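Local coordinates for protein pectate lyase 47 (Bacillus sp. TS-47, PDB 1VBL) that probably cleaves pectate by eliminative lysis, as a secreted, thermostable, calcium-binding lyase of polysaccharide lyase family 1, at residues Leu3-Leu8 with Pro58-Val63; Glu164-Leu169 with Asp209-Asp214; Tyr301-Leu306 with Asn328-Asp333. One frame throughout, in Å; residues are numbered along the deposited sequence.

Overall arrangement
The three contacts follow one another along the chain, without nesting or crossing. Contact 1 closes first. It brings the N-terminal segment 3-8, with its 3-10 turn at 3-5, back against strand 59-63, around a loop that includes strand 32-35 and helix 38-44. Contact 2 closes the next loop, joining the end of strand 164-166 to the turn that follows strand 200-208, near the calcium site. Contact 3 pairs strand 293-303 with strand 322-332, neighbouring strands of the parallel beta-helix expected for this family. The centres of contacts 1 and 2 lie about 25 Å apart, those of contacts 2 and 3 about 21 Å. They tie the N-terminal turn, the region near the calcium site and two later strands to the same parallel framework.

Contact 1: residues Leu3-Leu8 with Pro58-Val63; sequences LGHEVL and PKIIYV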
loop_
_atom_site.group_PDB
_atom_site.type_symbol
_atom_site.label_atom_id
_atom_site.label_comp_id
_atom_site.label_asym_id
_atom_site.label_seq_id
_atom_site.Cartn_x
_atom_site.Cartn_y
_atom_site.Cartn_z
ATOM N N LEU A 3 18.958 15.157 -3.960
ATOM C CA LEU A 3 17.632 14.576 -4.107
ATOM C C LEU A 3 16.915 14.579 -2.762
ATOM O O LEU A 3 15.696 14.750 -2.699
ATOM C CB LEU A 3 17.736 13.145 -4.642
ATOM C CG LEU A 3 16.413 12.403 -4.834
ATOM C CD1 LEU A 3 15.437 13.264 -5.630
ATOM C CD2 LEU A 3 16.677 11.082 -5.543
ATOM N N GLY A 4 17.679 14.398 -1.687
ATOM C CA GLY A 4 17.098 14.389 -0.358
ATOM C C GLY A 4 16.627 15.770 0.058
ATOM O O GLY A 4 15.906 15.922 1.045
ATOM N N HIS A 5 17.042 16.780 -0.700
ATOM C CA HIS A 5 16.666 18.161 -0.425
ATOM C C HIS A 5 15.343 18.545 -1.086
ATOM O O HIS A 5 14.764 19.578 -0.762
ATOM C CB HIS A 5 17.771 19.108 -0.905
ATOM C CG HIS A 5 18.917 19.237 0.051
ATOM N ND1 HIS A 5 19.421 18.169 0.760
ATOM C CD2 HIS A 5 19.662 20.310 0.407
ATOM C CE1 HIS A 5 20.427 18.577 1.513
ATOM N NE2 HIS A 5 20.594 19.873 1.317
ATOM N N GLU A 6 14.873 17.714 -2.011
ATOM C CA GLU A 6 13.621 17.982 -2.715
ATOM C C GLU A 6 12.398 17.770 -1.832
ATOM O O GLU A 6 12.340 16.822 -1.044
ATOM C CB GLU A 6 13.513 17.100 -3.959
ATOM C CG GLU A 6 14.302 17.615 -5.154
ATOM C CD GLU A 6 14.241 16.676 -6.343
ATOM O OE1 GLU A 6 13.194 16.020 -6.528
ATOM O OE2 GLU A 6 15.233 16.603 -7.101
ATOM N N VAL A 7 11.421 18.662 -1.964
ATOM C CA VAL A 7 10.202 18.563 -1.177
ATOM C C VAL A 7 8.969 18.579 -2.067
ATOM O O VAL A 7 9.060 18.808 -3.275
ATOM C CB VAL A 7 10.101 19.712 -0.148
ATOM C CG1 VAL A 7 11.334 19.706 0.753
ATOM C CG2 VAL A 7 9.968 21.054 -0.865
ATOM N N LEU A 8 7.820 18.321 -1.456
ATOM C CA LEU A 8 6.542 18.291 -2.158
ATOM C C LEU A 8 6.167 19.678 -2.687
ATOM O O LEU A 8 6.275 20.674 -1.970
ATOM C CB LEU A 8 5.451 17.805 -1.203
ATOM C CG LEU A 8 4.059 17.621 -1.807
ATOM C CD1 LEU A 8 4.039 16.346 -2.633
ATOM C CD2 LEU A 8 3.018 17.556 -0.693
ATOM N N PRO A 58 15.138 16.373 12.075
ATOM C CA PRO A 58 15.199 16.378 10.610
ATOM C C PRO A 58 16.349 15.492 10.148
ATOM O O PRO A 58 17.487 15.683 10.560
ATOM C CB PRO A 58 15.430 17.848 10.283
ATOM C CG PRO A 58 14.645 18.537 11.360
ATOM C CD PRO A 58 15.040 17.749 12.598
ATOM N N LYS A 59 16.053 14.523 9.289
ATOM C CA LYS A 59 17.085 13.611 8.822
ATOM C C LYS A 59 16.814 13.081 7.425
ATOM O O LYS A 59 15.664 12.838 7.043
ATOM C CB LYS A 59 17.210 12.440 9.803
ATOM C CG LYS A 59 15.886 11.738 10.088
ATOM C CD LYS A 59 15.930 10.962 11.396
ATOM C CE LYS A 59 14.531 10.570 11.846
ATOM N NZ LYS A 59 13.625 11.752 11.982
ATOM N N ILE A 60 17.890 12.911 6.665
ATOM C CA ILE A 60 17.806 12.386 5.314
ATOM C C ILE A 60 18.563 11.074 5.300
ATOM O O ILE A 60 19.709 10.996 5.752
ATOM C CB ILE A 60 18.439 13.336 4.287
ATOM C CG1 ILE A 60 17.649 14.644 4.238
ATOM C CG2 ILE A 60 18.466 12.671 2.910
ATOM C CD1 ILE A 60 18.264 15.704 3.347
ATOM N N ILE A 61 17.914 10.040 4.785
ATOM C CA ILE A 61 18.513 8.723 4.730
ATOM C C ILE A 61 18.496 8.173 3.312
ATOM O O ILE A 61 17.433 7.897 2.755
ATOM C CB ILE A 61 17.766 7.760 5.668
ATOM C CG1 ILE A 61 17.825 8.306 7.100
ATOM C CG2 ILE A 61 18.375 6.369 5.580
ATOM C CD1 ILE A 61 17.048 7.501 8.111
ATOM N N TYR A 62 19.684 8.029 2.734
ATOM C CA TYR A 62 19.831 7.510 1.383
ATOM C C TYR A 62 20.039 6.009 1.429
ATOM O O TYR A 62 20.943 5.520 2.106
ATOM C CB TYR A 62 21.023 8.168 0.683
ATOM C CG TYR A 62 20.783 9.614 0.317
ATOM C CD1 TYR A 62 19.877 9.954 -0.688
ATOM C CD2 TYR A 62 21.454 10.642 0.978
ATOM C CE1 TYR A 62 19.646 11.284 -1.029
ATOM C CE2 TYR A 62 21.230 11.978 0.644
ATOM C CZ TYR A 62 20.326 12.290 -0.360
ATOM O OH TYR A 62 20.100 13.607 -0.697
ATOM N N VAL A 63 19.192 5.283 0.709
ATOM C CA VAL A 63 19.279 3.834 0.651
ATOM C C VAL A 63 20.090 3.425 -0.572
ATOM O O VAL A 63 19.675 3.662 -1.711
ATOM C CB VAL A 63 17.876 3.192 0.557
ATOM C CG1 VAL A 63 17.999 1.680 0.416
ATOM C CG2 VAL A 63 17.063 3.546 1.793
#
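Gly4 meets Tyr62 and Ile60, and this is where the packing is tight. The Gly4 N-H is given to Tyr62 OH, with N and OH 2.7 Å apart. The bond is bent, at 136°, and the amide comes in at the edge of the tyrosine ring, near its plane. Ile60 packs beside it. Its CD1 lies 3.3 Å from Gly4 O, and its CG2 rests over one face of the Tyr62 ring, offset toward the rim. With CG1 anti to the carbonyl carbon (chi1 -64°), the longer branch of Ile60 reaches toward the 3-10 turn and ends at Gly4 O. Gly4 CA is 3.9 Å from Ile60 CG2, so the backbone itself packs on the side chain. The contact loosens at His5, which is partly exposed. His5 crosses Ile60 at about a right angle, and its ND1 stands 3.8 Å from Ile60 CD1. This nitrogen is buried by the contact and has no partner in the model. Leu3 CB makes a distant contact at the ring edge, 4.5 Å from Tyr62 CE1. Tyr62 OH is also hydrogen-bonded to Glu2. The N-terminal 3-10 turn thus packs, away from the calcium site, on strand 59-63 of the expected parallel beta-helix, between parallel strands 32-35 and 134-138; Ile137 of the latter touches both Leu3 and Tyr62.

Contact 2: residues Glu164-Leu169 with Asp209-Asp214; sequences EFEAPL and DGDHPD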
loop_
_atom_site.group_PDB
_atom_site.type_symbol
_atom_site.label_atom_id
_atom_site.label_comp_id
_atom_site.label_asym_id
_atom_site.label_seq_id
_atom_site.Cartn_x
_atom_site.Cartn_y
_atom_site.Cartn_z
ATOM N N GLU A 164 12.583 0.483 -4.627
ATOM C CA GLU A 164 11.799 -0.641 -5.107
ATOM C C GLU A 164 11.549 -1.526 -3.893
ATOM O O GLU A 164 12.485 -2.105 -3.329
ATOM C CB GLU A 164 12.549 -1.447 -6.167
ATOM C CG GLU A 164 11.787 -2.704 -6.568
ATOM C CD GLU A 164 12.574 -3.614 -7.489
ATOM O OE1 GLU A 164 12.816 -3.229 -8.649
ATOM O OE2 GLU A 164 12.951 -4.716 -7.045
ATOM N N PHE A 165 10.288 -1.612 -3.490
ATOM C CA PHE A 165 9.907 -2.421 -2.341
ATOM C C PHE A 165 9.409 -3.795 -2.747
ATOM O O PHE A 165 8.434 -3.908 -3.494
ATOM C CB PHE A 165 8.777 -1.759 -1.540
ATOM C CG PHE A 165 9.175 -0.502 -0.832
ATOM C CD1 PHE A 165 9.152 0.726 -1.491
ATOM C CD2 PHE A 165 9.560 -0.542 0.505
ATOM C CE1 PHE A 165 9.504 1.900 -0.824
ATOM C CE2 PHE A 165 9.916 0.625 1.182
ATOM C CZ PHE A 165 9.888 1.848 0.518
ATOM N N GLU A 166 10.074 -4.840 -2.274
ATOM C CA GLU A 166 9.592 -6.187 -2.549
ATOM C C GLU A 166 8.726 -6.467 -1.323
ATOM O O GLU A 166 9.228 -6.477 -0.197
ATOM C CB GLU A 166 10.730 -7.204 -2.613
ATOM C CG GLU A 166 10.240 -8.598 -2.985
ATOM C CD GLU A 166 11.327 -9.652 -2.898
ATOM O OE1 GLU A 166 11.781 -9.948 -1.773
ATOM O OE2 GLU A 166 11.722 -10.182 -3.956
ATOM N N ALA A 167 7.432 -6.669 -1.538
ATOM C CA ALA A 167 6.505 -6.908 -0.437
ATOM C C ALA A 167 7.035 -7.912 0.578
ATOM O O ALA A 167 7.544 -8.975 0.216
ATOM C CB ALA A 167 5.160 -7.378 -0.977
ATOM N N PRO A 168 6.919 -7.583 1.872
ATOM C CA PRO A 168 7.387 -8.466 2.939
ATOM C C PRO A 168 6.530 -9.722 3.053
ATOM O O PRO A 168 5.327 -9.694 2.800
ATOM C CB PRO A 168 7.293 -7.584 4.180
ATOM C CG PRO A 168 6.116 -6.716 3.874
ATOM C CD PRO A 168 6.362 -6.337 2.430
ATOM N N LEU A 169 7.168 -10.820 3.432
ATOM C CA LEU A 169 6.485 -12.093 3.598
ATOM C C LEU A 169 6.258 -12.334 5.087
ATOM O O LEU A 169 7.188 -12.220 5.888
ATOM C CB LEU A 169 7.350 -13.216 3.023
ATOM C CG LEU A 169 6.796 -14.155 1.948
ATOM C CD1 LEU A 169 6.149 -13.371 0.826
ATOM C CD2 LEU A 169 7.935 -15.006 1.415
ATOM N N ASP A 209 5.623 -7.970 -5.547
ATOM C CA ASP A 209 5.860 -9.137 -4.708
ATOM C C ASP A 209 7.178 -9.758 -5.175
ATOM O O ASP A 209 7.716 -10.665 -4.539
ATOM C CB ASP A 209 4.701 -10.139 -4.810
ATOM C CG ASP A 209 3.481 -9.695 -4.014
ATOM O OD1 ASP A 209 3.567 -8.647 -3.333
ATOM O OD2 ASP A 209 2.440 -10.388 -4.060
ATOM N N GLY A 210 7.690 -9.241 -6.291
ATOM C CA GLY A 210 8.960 -9.692 -6.844
ATOM C C GLY A 210 9.199 -11.182 -6.995
ATOM O O GLY A 210 8.426 -11.879 -7.648
ATOM N N ASP A 211 10.285 -11.665 -6.393
ATOM C CA ASP A 211 10.654 -13.076 -6.465
ATOM C C ASP A 211 9.751 -14.009 -5.668
ATOM O O ASP A 211 9.963 -15.223 -5.668
ATOM C CB ASP A 211 12.105 -13.278 -6.009
ATOM C CG ASP A 211 13.106 -12.606 -6.928
ATOM O OD1 ASP A 211 12.843 -12.540 -8.145
ATOM O OD2 ASP A 211 14.164 -12.156 -6.440
ATOM N N HIS A 212 8.744 -13.459 -4.994
ATOM C CA HIS A 212 7.843 -14.293 -4.206
ATOM C C HIS A 212 6.368 -14.040 -4.483
ATOM O O HIS A 212 5.620 -13.641 -3.590
ATOM C CB HIS A 212 8.128 -14.107 -2.716
ATOM C CG HIS A 212 9.546 -14.392 -2.346
ATOM N ND1 HIS A 212 10.111 -15.642 -2.490
ATOM C CD2 HIS A 212 10.533 -13.580 -1.903
ATOM C CE1 HIS A 212 11.387 -15.586 -2.154
ATOM N NE2 HIS A 212 11.668 -14.346 -1.795
ATOM N N PRO A 213 5.927 -14.274 -5.730
ATOM C CA PRO A 213 4.521 -14.060 -6.082
ATOM C C PRO A 213 3.640 -15.030 -5.299
ATOM O O PRO A 213 4.077 -16.135 -4.969
ATOM C CB PRO A 213 4.503 -14.327 -7.584
ATOM C CG PRO A 213 5.562 -15.367 -7.746
ATOM C CD PRO A 213 6.675 -14.833 -6.870
ATOM N N ASP A 214 2.408 -14.622 -5.002
ATOM C CA ASP A 214 1.494 -15.464 -4.234
ATOM C C ASP A 214 1.371 -16.865 -4.821
ATOM O O ASP A 214 1.182 -17.838 -4.098
ATOM C CB ASP A 214 0.105 -14.824 -4.159
ATOM C CG ASP A 214 0.087 -13.568 -3.310
ATOM O OD1 ASP A 214 0.905 -13.475 -2.372
ATOM O OD2 ASP A 214 -0.754 -12.681 -3.569
HETATM O O HOH W 1 14.466 -11.064 -4.152
HETATM O O HOH W 2 13.302 -11.610 -0.595
HETATM O O HOH W 3 7.311 -10.845 -1.896
#
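The His212 ring has Leu169 CD2 over one face, 4.1 Å from His212 CG. At its edge, near the ring plane, stands Glu166 OE1, 3.8 Å from His212 CD2. A water also lies in the ring plane; it donates to Glu166 OE1 and is weakly bonded to His212 NE2. The Glu166 carboxylate is turned 66° from the ring. Glu166 reaches the turn because CG is anti to the backbone N (chi1 -176°) and the chain stays extended beyond it. Asp211 N donates to Glu166 OE2 at 3.2 Å, on the anti side and 35° out of the carboxylate plane. A second water donates to both Glu166 OE2 and Asp211 OD2, which probably eases the repulsion between the two carboxylates. An alanine in place of Glu166 is likely to leave Asp211 N without its acceptor and the two bridging waters without the carboxylate they donate to. Ala167 CB abuts Asp209 OD1, which is hydrogen-bonded to His251. The side chain of Ala167 is about 8 Å from those of the calcium ligands Asp190 and Asp229. Strand 164-166 lies between parallel strands 144-146 and 200-208 of what is probably the beta-helix, and the type II' turn 209-212 leaves the end of strand 200-208.

Contact 3: residues Tyr301-Leu306 with Asn328-Asp333; sequences YEFSNL and NYFSFD
Asp333 grips the chain of Ser304 and Asn305 with both carboxylate oxygens, just where the strand pairing stops. Ser304 OG donates to Asp333 OD1 at 2.6 Å, on the syn side and tilted out of the carboxylate plane. The backbone N of Asn305 donates to Asp333 OD2 at 2.9 Å, at the syn lone pair of that oxygen. The two bonds hold the carboxylate against rotation. Asp333 CG sits between its backbone N and carbonyl carbon (chi1 65°), which carries the group across to the other chain. Before this point the strands run parallel, their directions within 4°, with Tyr301 facing Phe330 and Phe303 facing Phe332. Tyr301 N hydrogen-bonds Tyr329 O, Ser331 N hydrogen-bonds Tyr301 O, and Phe303 N hydrogen-bonds Ser331 O. The last backbone bond, from Asp333 N to Phe303 O, is longer at 3.2 Å. A water donates to Phe303 O and is also hydrogen-bonded to Ser331 OG.

The rings of Tyr301, Phe303, Phe330 and Phe332 lie on one face of the paired strands. Tyr301 and Phe330 point the same way in an offset stack, with centroids 4.3 Å apart and planes at 8°. Phe330 CE2 lies over the rim of the tyrosine ring. Phe303 and Phe332 are nearly parallel but displaced, with little overlap; Phe303 CD1 meets Phe332 CE1 at 3.3 Å. Such rows of like residues in successive coils are characteristic of pectate lyase beta-helices. Tyr279 extends the row from strand 272-280, its ring meeting Tyr301. Tyr301 OH is hydrogen-bonded to Trp315, and Phe330 meets that indole edge-to-face. Strands 272-280 and 351-361 flank the pair, both parallel to it.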
loop_
_atom_site.group_PDB
_atom_site.type_symbol
_atom_site.label_atom_id
_atom_site.label_comp_id
_atom_site.label_asym_id
_atom_site.label_seq_id
_atom_site.Cartn_x
_atom_site.Cartn_y
_atom_site.Cartn_z
ATOM N N TYR A 301 -4.067 2.050 -15.146
ATOM C CA TYR A 301 -4.323 0.698 -14.646
ATOM C C TYR A 301 -4.239 -0.238 -15.845
ATOM O O TYR A 301 -4.954 -0.059 -16.830
ATOM C CB TYR A 301 -5.718 0.609 -14.013
ATOM C CG TYR A 301 -5.995 1.653 -12.952
ATOM C CD1 TYR A 301 -6.298 2.968 -13.304
ATOM C CD2 TYR A 301 -5.951 1.328 -11.594
ATOM C CE1 TYR A 301 -6.549 3.936 -12.333
ATOM C CE2 TYR A 301 -6.202 2.294 -10.612
ATOM C CZ TYR A 301 -6.497 3.592 -10.992
ATOM O OH TYR A 301 -6.722 4.561 -10.040
ATOM N N GLU A 302 -3.375 -1.243 -15.750
ATOM C CA GLU A 302 -3.157 -2.164 -16.857
ATOM C C GLU A 302 -3.227 -3.604 -16.383
ATOM O O GLU A 302 -2.492 -4.003 -15.480
ATOM C CB GLU A 302 -1.787 -1.848 -17.467
ATOM C CG GLU A 302 -1.331 -2.729 -18.602
ATOM C CD GLU A 302 0.043 -2.311 -19.090
ATOM O OE1 GLU A 302 0.136 -1.387 -19.926
ATOM O OE2 GLU A 302 1.035 -2.895 -18.617
ATOM N N PHE A 303 -4.108 -4.388 -17.000
ATOM C CA PHE A 303 -4.277 -5.774 -16.590
ATOM C C PHE A 303 -4.289 -6.772 -17.739
ATOM O O PHE A 303 -4.858 -6.516 -18.799
ATOM C CB PHE A 303 -5.576 -5.925 -15.790
ATOM C CG PHE A 303 -5.758 -4.881 -14.721
ATOM C CD1 PHE A 303 -6.392 -3.675 -15.009
ATOM C CD2 PHE A 303 -5.283 -5.096 -13.427
ATOM C CE1 PHE A 303 -6.556 -2.696 -14.028
ATOM C CE2 PHE A 303 -5.440 -4.127 -12.439
ATOM C CZ PHE A 303 -6.080 -2.921 -12.740
ATOM N N SER A 304 -3.654 -7.914 -17.504
ATOM C CA SER A 304 -3.599 -8.994 -18.481
ATOM C C SER A 304 -4.172 -10.240 -17.819
ATOM O O SER A 304 -3.817 -10.564 -16.686
ATOM C CB SER A 304 -2.157 -9.267 -18.907
ATOM O OG SER A 304 -2.087 -10.455 -19.680
ATOM N N ASN A 305 -5.060 -10.935 -18.520
ATOM C CA ASN A 305 -5.656 -12.144 -17.970
ATOM C C ASN A 305 -4.635 -13.275 -17.875
ATOM O O ASN A 305 -4.952 -14.373 -17.422
ATOM C CB ASN A 305 -6.873 -12.572 -18.804
ATOM C CG ASN A 305 -6.533 -12.852 -20.262
ATOM O OD1 ASN A 305 -7.425 -13.115 -21.071
ATOM N ND2 ASN A 305 -5.257 -12.801 -20.601
ATOM N N LEU A 306 -3.405 -12.995 -18.294
ATOM C CA LEU A 306 -2.332 -13.982 -18.235
ATOM C C LEU A 306 -1.490 -13.764 -16.982
ATOM O O LEU A 306 -0.609 -14.564 -16.666
ATOM C CB LEU A 306 -1.436 -13.872 -19.474
ATOM C CG LEU A 306 -2.100 -14.162 -20.821
ATOM C CD1 LEU A 306 -1.115 -13.903 -21.960
ATOM C CD2 LEU A 306 -2.580 -15.605 -20.840
ATOM N N ASN A 328 -8.489 8.988 -15.442
ATOM C CA ASN A 328 -7.721 7.778 -15.196
ATOM C C ASN A 328 -7.919 6.911 -16.428
ATOM O O ASN A 328 -8.980 6.941 -17.051
ATOM C CB ASN A 328 -8.218 7.061 -13.940
ATOM C CG ASN A 328 -8.066 7.910 -12.701
ATOM O OD1 ASN A 328 -9.018 8.553 -12.252
ATOM N ND2 ASN A 328 -6.860 7.938 -12.153
ATOM N N TYR A 329 -6.895 6.142 -16.771
ATOM C CA TYR A 329 -6.922 5.295 -17.958
ATOM C C TYR A 329 -6.801 3.816 -17.603
ATOM O O TYR A 329 -5.849 3.412 -16.936
ATOM C CB TYR A 329 -5.762 5.705 -18.867
ATOM C CG TYR A 329 -5.837 5.211 -20.294
ATOM C CD1 TYR A 329 -5.922 6.113 -21.349
ATOM C CD2 TYR A 329 -5.778 3.847 -20.594
ATOM C CE1 TYR A 329 -5.943 5.680 -22.672
ATOM C CE2 TYR A 329 -5.798 3.399 -21.921
ATOM C CZ TYR A 329 -5.880 4.327 -22.953
ATOM O OH TYR A 329 -5.897 3.911 -24.264
ATOM N N PHE A 330 -7.759 3.012 -18.063
ATOM C CA PHE A 330 -7.748 1.572 -17.799
ATOM C C PHE A 330 -7.525 0.777 -19.080
ATOM O O PHE A 330 -8.141 1.056 -20.108
ATOM C CB PHE A 330 -9.076 1.097 -17.193
ATOM C CG PHE A 330 -9.342 1.607 -15.807
ATOM C CD1 PHE A 330 -9.827 2.895 -15.607
ATOM C CD2 PHE A 330 -9.133 0.783 -14.704
ATOM C CE1 PHE A 330 -10.105 3.356 -14.327
ATOM C CE2 PHE A 330 -9.405 1.231 -13.416
ATOM C CZ PHE A 330 -9.894 2.522 -13.225
ATOM N N SER A 331 -6.658 -0.225 -19.000
ATOM C CA SER A 331 -6.366 -1.084 -20.140
ATOM C C SER A 331 -6.485 -2.542 -19.708
ATOM O O SER A 331 -5.887 -2.947 -18.715
ATOM C CB SER A 331 -4.950 -0.817 -20.656
ATOM O OG SER A 331 -4.648 -1.646 -21.763
ATOM N N PHE A 332 -7.269 -3.318 -20.450
ATOM C CA PHE A 332 -7.467 -4.741 -20.168
ATOM C C PHE A 332 -7.236 -5.489 -21.480
ATOM O O PHE A 332 -7.590 -4.984 -22.542
ATOM C CB PHE A 332 -8.904 -5.001 -19.701
ATOM C CG PHE A 332 -9.229 -4.423 -18.348
ATOM C CD1 PHE A 332 -9.068 -5.185 -17.194
ATOM C CD2 PHE A 332 -9.725 -3.126 -18.232
ATOM C CE1 PHE A 332 -9.400 -4.664 -15.940
ATOM C CE2 PHE A 332 -10.060 -2.595 -16.985
ATOM C CZ PHE A 332 -9.898 -3.366 -15.836
ATOM N N ASP A 333 -6.649 -6.682 -21.424
ATOM C CA ASP A 333 -6.428 -7.417 -22.662
ATOM C C ASP A 333 -7.511 -8.459 -22.916
ATOM O O ASP A 333 -7.339 -9.378 -23.722
ATOM C CB ASP A 333 -5.027 -8.044 -22.704
ATOM C CG ASP A 333 -4.814 -9.111 -21.653
ATOM O OD1 ASP A 333 -3.677 -9.622 -21.586
ATOM O OD2 ASP A 333 -5.755 -9.443 -20.903
HETATM O O HOH W 4 -3.649 -4.619 -20.958
#